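Local coordinates for protein hydrazine synthase beta subunit (Candidatus Kuenenia stuttgartiensis, PDB 5C2V) that forms part of the hydrazine synthase complex, which condenses nitric oxide with ammonium to hydrazine, and may modulate passage of the hydroxylamine intermediate between active sites, at residues B[221-231]-B[243-254]. Sequence-based numbering, arbitrary orientation.
Sequences ENGQVFTNNVT and RLPLDDLNNYDG. With BET (trimethyl glycine), chain R.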
loop_
_atom_site.group_PDB
_atom_site.type_symbol
_atom_site.label_atom_id
_atom_site.label_comp_id
_atom_site.label_asym_id
_atom_site.label_seq_id
_atom_site.Cartn_x
_atom_site.Cartn_y
_atom_site.Cartn_z
ATOM N N GLU B 221 -7.061 19.027 25.274
ATOM C CA GLU B 221 -6.729 17.783 24.578
ATOM C C GLU B 221 -5.234 17.582 24.375
ATOM O O GLU B 221 -4.471 18.547 24.293
ATOM C CB GLU B 221 -7.447 17.715 23.228
ATOM C CG GLU B 221 -8.941 17.421 23.326
ATOM C CD GLU B 221 -9.780 18.667 23.541
ATOM O OE1 GLU B 221 -9.218 19.704 23.946
ATOM O OE2 GLU B 221 -11.006 18.608 23.304
ATOM N N ASN B 222 -4.834 16.316 24.292
ATOM C CA ASN B 222 -3.444 15.937 24.061
ATOM C C ASN B 222 -2.485 16.555 25.075
ATOM O O ASN B 222 -1.339 16.855 24.746
ATOM C CB ASN B 222 -3.017 16.321 22.643
ATOM C CG ASN B 222 -3.574 15.377 21.592
ATOM O OD1 ASN B 222 -4.760 15.422 21.264
ATOM N ND2 ASN B 222 -2.712 14.534 21.038
ATOM N N GLY B 223 -2.965 16.742 26.302
ATOM C CA GLY B 223 -2.164 17.308 27.373
ATOM C C GLY B 223 -1.517 18.637 27.030
ATOM O O GLY B 223 -0.323 18.830 27.261
ATOM N N GLN B 224 -2.305 19.555 26.477
ATOM C CA GLN B 224 -1.787 20.852 26.051
ATOM C C GLN B 224 -1.306 21.695 27.228
ATOM O O GLN B 224 -0.375 22.488 27.098
ATOM C CB GLN B 224 -2.848 21.630 25.268
ATOM C CG GLN B 224 -2.362 22.995 24.800
ATOM C CD GLN B 224 -3.471 24.016 24.698
ATOM O OE1 GLN B 224 -4.624 23.674 24.450
ATOM N NE2 GLN B 224 -3.128 25.281 24.902
ATOM N N VAL B 225 -1.952 21.529 28.375
ATOM C CA VAL B 225 -1.592 22.287 29.565
ATOM C C VAL B 225 -0.732 21.436 30.491
ATOM O O VAL B 225 0.433 21.751 30.735
ATOM C CB VAL B 225 -2.839 22.783 30.317
ATOM C CG1 VAL B 225 -2.435 23.567 31.555
ATOM C CG2 VAL B 225 -3.704 23.635 29.399
ATOM N N PHE B 226 -1.314 20.358 31.005
ATOM C CA PHE B 226 -0.585 19.433 31.864
ATOM C C PHE B 226 -0.582 18.008 31.325
ATOM O O PHE B 226 -1.592 17.523 30.814
ATOM C CB PHE B 226 -1.176 19.429 33.274
ATOM C CG PHE B 226 -0.636 20.506 34.164
ATOM C CD1 PHE B 226 0.642 20.413 34.688
ATOM C CD2 PHE B 226 -1.412 21.604 34.490
ATOM C CE1 PHE B 226 1.140 21.400 35.514
ATOM C CE2 PHE B 226 -0.919 22.596 35.315
ATOM C CZ PHE B 226 0.358 22.492 35.829
ATOM N N THR B 227 0.563 17.346 31.439
ATOM C CA THR B 227 0.624 15.898 31.296
ATOM C C THR B 227 1.122 15.341 32.618
ATOM O O THR B 227 1.747 16.055 33.393
ATOM C CB THR B 227 1.549 15.442 30.149
ATOM O OG1 THR B 227 2.903 15.805 30.446
ATOM C CG2 THR B 227 1.127 16.077 28.834
ATOM N N ASN B 228 0.830 14.078 32.891
ATOM C CA ASN B 228 1.252 13.481 34.149
ATOM C C ASN B 228 2.276 12.382 33.926
ATOM O O ASN B 228 2.063 11.477 33.119
ATOM C CB ASN B 228 0.044 12.951 34.903
ATOM C CG ASN B 228 -0.965 14.039 35.206
ATOM O OD1 ASN B 228 -0.903 14.685 36.251
ATOM N ND2 ASN B 228 -1.912 14.238 34.297
ATOM N N ASN B 229 3.391 12.462 34.646
ATOM C CA ASN B 229 4.539 11.625 34.330
ATOM C C ASN B 229 5.228 10.988 35.531
ATOM O O ASN B 229 5.183 11.506 36.648
ATOM C CB ASN B 229 5.568 12.447 33.549
ATOM C CG ASN B 229 4.974 13.108 32.322
ATOM O OD1 ASN B 229 4.490 14.239 32.384
ATOM N ND2 ASN B 229 5.007 12.405 31.195
ATOM N N VAL B 230 5.866 9.851 35.275
ATOM C CA VAL B 230 6.758 9.216 36.233
ATOM C C VAL B 230 8.154 9.153 35.616
ATOM O O VAL B 230 8.311 8.790 34.449
ATOM C CB VAL B 230 6.272 7.801 36.626
ATOM C CG1 VAL B 230 5.945 6.979 35.387
ATOM C CG2 VAL B 230 7.305 7.097 37.496
ATOM N N THR B 231 9.163 9.534 36.390
ATOM C CA THR B 231 10.526 9.589 35.878
ATOM C C THR B 231 11.440 8.583 36.570
ATOM O O THR B 231 11.515 8.534 37.798
ATOM C CB THR B 231 11.123 11.001 36.028
ATOM O OG1 THR B 231 10.423 11.909 35.167
ATOM C CG2 THR B 231 12.600 11.006 35.656
ATOM N N ARG B 243 11.949 10.482 31.467
ATOM C CA ARG B 243 10.618 10.992 31.759
ATOM C C ARG B 243 9.589 10.204 30.958
ATOM O O ARG B 243 9.607 10.220 29.728
ATOM C CB ARG B 243 10.533 12.485 31.438
ATOM C CG ARG B 243 11.524 13.338 32.218
ATOM C CD ARG B 243 11.684 14.721 31.604
ATOM N NE ARG B 243 12.478 14.687 30.378
ATOM C CZ ARG B 243 12.619 15.718 29.550
ATOM N NH1 ARG B 243 12.016 16.870 29.810
ATOM N NH2 ARG B 243 13.363 15.595 28.458
ATOM N N LEU B 244 8.697 9.509 31.657
ATOM C CA LEU B 244 7.743 8.629 30.995
ATOM C C LEU B 244 6.302 9.028 31.298
ATOM O O LEU B 244 5.998 9.470 32.403
ATOM C CB LEU B 244 7.992 7.176 31.412
ATOM C CG LEU B 244 9.350 6.596 31.011
ATOM C CD1 LEU B 244 9.480 5.153 31.472
ATOM C CD2 LEU B 244 9.558 6.703 29.506
ATOM N N PRO B 245 5.407 8.867 30.309
ATOM C CA PRO B 245 4.001 9.261 30.445
ATOM C C PRO B 245 3.212 8.335 31.365
ATOM O O PRO B 245 3.499 7.142 31.402
ATOM C CB PRO B 245 3.478 9.169 29.010
ATOM C CG PRO B 245 4.322 8.111 28.387
ATOM C CD PRO B 245 5.690 8.296 28.980
ATOM N N LEU B 246 2.301 8.892 32.156
ATOM C CA LEU B 246 1.281 8.099 32.841
ATOM C C LEU B 246 -0.085 8.108 32.147
ATOM O O LEU B 246 -1.016 7.440 32.597
ATOM C CB LEU B 246 1.122 8.577 34.284
ATOM C CG LEU B 246 2.293 8.234 35.204
ATOM C CD1 LEU B 246 2.223 9.034 36.494
ATOM C CD2 LEU B 246 2.302 6.740 35.494
ATOM N N ASP B 247 -0.208 8.855 31.053
ATOM C CA ASP B 247 -1.525 9.152 30.489
ATOM C C ASP B 247 -1.853 8.411 29.195
ATOM O O ASP B 247 -0.972 8.138 28.380
ATOM C CB ASP B 247 -1.655 10.657 30.232
ATOM C CG ASP B 247 -1.355 11.490 31.461
ATOM O OD1 ASP B 247 -1.837 11.140 32.559
ATOM O OD2 ASP B 247 -0.641 12.507 31.326
ATOM N N ASP B 248 -3.132 8.090 29.019
ATOM C CA ASP B 248 -3.646 7.697 27.713
ATOM C C ASP B 248 -3.942 8.969 26.929
ATOM O O ASP B 248 -3.753 10.074 27.441
ATOM C CB ASP B 248 -4.909 6.838 27.838
ATOM C CG ASP B 248 -4.658 5.528 28.558
ATOM O OD1 ASP B 248 -3.499 5.069 28.574
ATOM O OD2 ASP B 248 -5.623 4.949 29.101
ATOM N N LEU B 249 -4.408 8.824 25.693
ATOM C CA LEU B 249 -4.766 9.991 24.898
ATOM C C LEU B 249 -5.962 10.703 25.516
ATOM O O LEU B 249 -5.911 11.902 25.782
ATOM C CB LEU B 249 -5.080 9.596 23.453
ATOM C CG LEU B 249 -5.493 10.748 22.533
ATOM C CD1 LEU B 249 -4.339 11.714 22.322
ATOM C CD2 LEU B 249 -6.012 10.229 21.203
ATOM N N ASN B 250 -7.043 9.958 25.718
ATOM C CA ASN B 250 -8.252 10.496 26.329
ATOM C C ASN B 250 -8.395 10.208 27.829
ATOM O O ASN B 250 -9.395 10.584 28.439
ATOM C CB ASN B 250 -9.476 9.977 25.573
ATOM C CG ASN B 250 -9.466 10.379 24.108
ATOM O OD1 ASN B 250 -9.877 11.484 23.754
ATOM N ND2 ASN B 250 -8.983 9.487 23.251
ATOM N N ASN B 251 -7.407 9.540 28.422
ATOM C CA ASN B 251 -7.450 9.225 29.851
ATOM C C ASN B 251 -6.146 9.596 30.559
ATOM O O ASN B 251 -5.082 9.068 30.239
ATOM C CB ASN B 251 -7.757 7.740 30.062
ATOM C CG ASN B 251 -8.353 7.453 31.432
ATOM O OD1 ASN B 251 -8.086 8.162 32.402
ATOM N ND2 ASN B 251 -9.165 6.404 31.514
ATOM N N TYR B 252 -6.239 10.497 31.531
ATOM C CA TYR B 252 -5.059 11.023 32.209
ATOM C C TYR B 252 -5.079 10.661 33.690
ATOM O O TYR B 252 -6.149 10.484 34.268
ATOM C CB TYR B 252 -4.984 12.546 32.042
ATOM C CG TYR B 252 -4.803 13.005 30.610
ATOM C CD1 TYR B 252 -5.841 12.913 29.694
ATOM C CD2 TYR B 252 -3.597 13.540 30.178
ATOM C CE1 TYR B 252 -5.682 13.327 28.391
ATOM C CE2 TYR B 252 -3.428 13.957 28.871
ATOM C CZ TYR B 252 -4.474 13.847 27.982
ATOM O OH TYR B 252 -4.315 14.261 26.681
ATOM N N ASP B 253 -3.908 10.563 34.315
ATOM C CA ASP B 253 -3.881 10.342 35.754
ATOM C C ASP B 253 -3.587 11.664 36.438
ATOM O O ASP B 253 -2.445 12.093 36.483
ATOM C CB ASP B 253 -2.804 9.318 36.131
ATOM C CG ASP B 253 -3.174 7.901 35.748
ATOM O OD1 ASP B 253 -4.369 7.558 35.813
ATOM O OD2 ASP B 253 -2.264 7.125 35.386
ATOM N N GLY B 254 -4.603 12.268 37.043
ATOM C CA GLY B 254 -4.443 13.583 37.635
ATOM C C GLY B 254 -3.599 13.577 38.890
ATOM O O GLY B 254 -3.913 12.855 39.835
HETATM N N BET R . 14.881 20.918 26.666
HETATM C CA BET R . 13.769 20.708 27.687
HETATM C C BET R . 13.304 19.154 27.682
HETATM O O BET R . 12.143 18.976 27.233
HETATM O OXT BET R . 14.155 18.347 28.126
HETATM C C1 BET R . 14.897 22.360 26.204
HETATM C C2 BET R . 14.680 20.034 25.434
HETATM C C3 BET R . 16.237 20.660 27.303
HETATM O O HOH W 1 -7.027 14.383 24.372
#
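The Tyr252 ring points its OH at the backbone of Asn222 and Gly223: the carbonyl carbon of Asn222 lies at its edge, while the Gly223 amide approaches obliquely and gives OH a weak hydrogen bond (N to OH 2.8 Å). The carbonyl oxygen of Asp248 lies over one ring face, displaced toward the rim. At the other flat group, the Arg243 guanidinium, the carboxylate carbon of trimethyl glycine lies at the edge, in plane, with NH2 2.9 Å from OXT and NH1 bonded weakly to both oxygens; Asp299 and His187 also hold this arginine. Asp247 ties the middle together. With its CG beside its own backbone N (chi1 -54°), its carboxylate takes the backbone N-H of Asn228 on the syn lone pair of OD2 (N to OD2 2.7 Å, 171°) and that of Asp253 on OD1, linking strand 226-234 to both ends of the loop 247-253. Next to it, Leu246 N bonds Asn228 O at 2.8 Å, and the Leu246 side chain crosses that of Val230 at about a right angle, CD2 of Leu246 resting 3.7 Å from CG1 of Val230. Val230 and Leu244 form the antiparallel hydrogen-bonded pair. These bonds close the last hairpin of a four-stranded propeller blade: strand 203-211 flanks 226-234, 241-245 forms one edge, and the loop leads into strand 256-261 of the next blade.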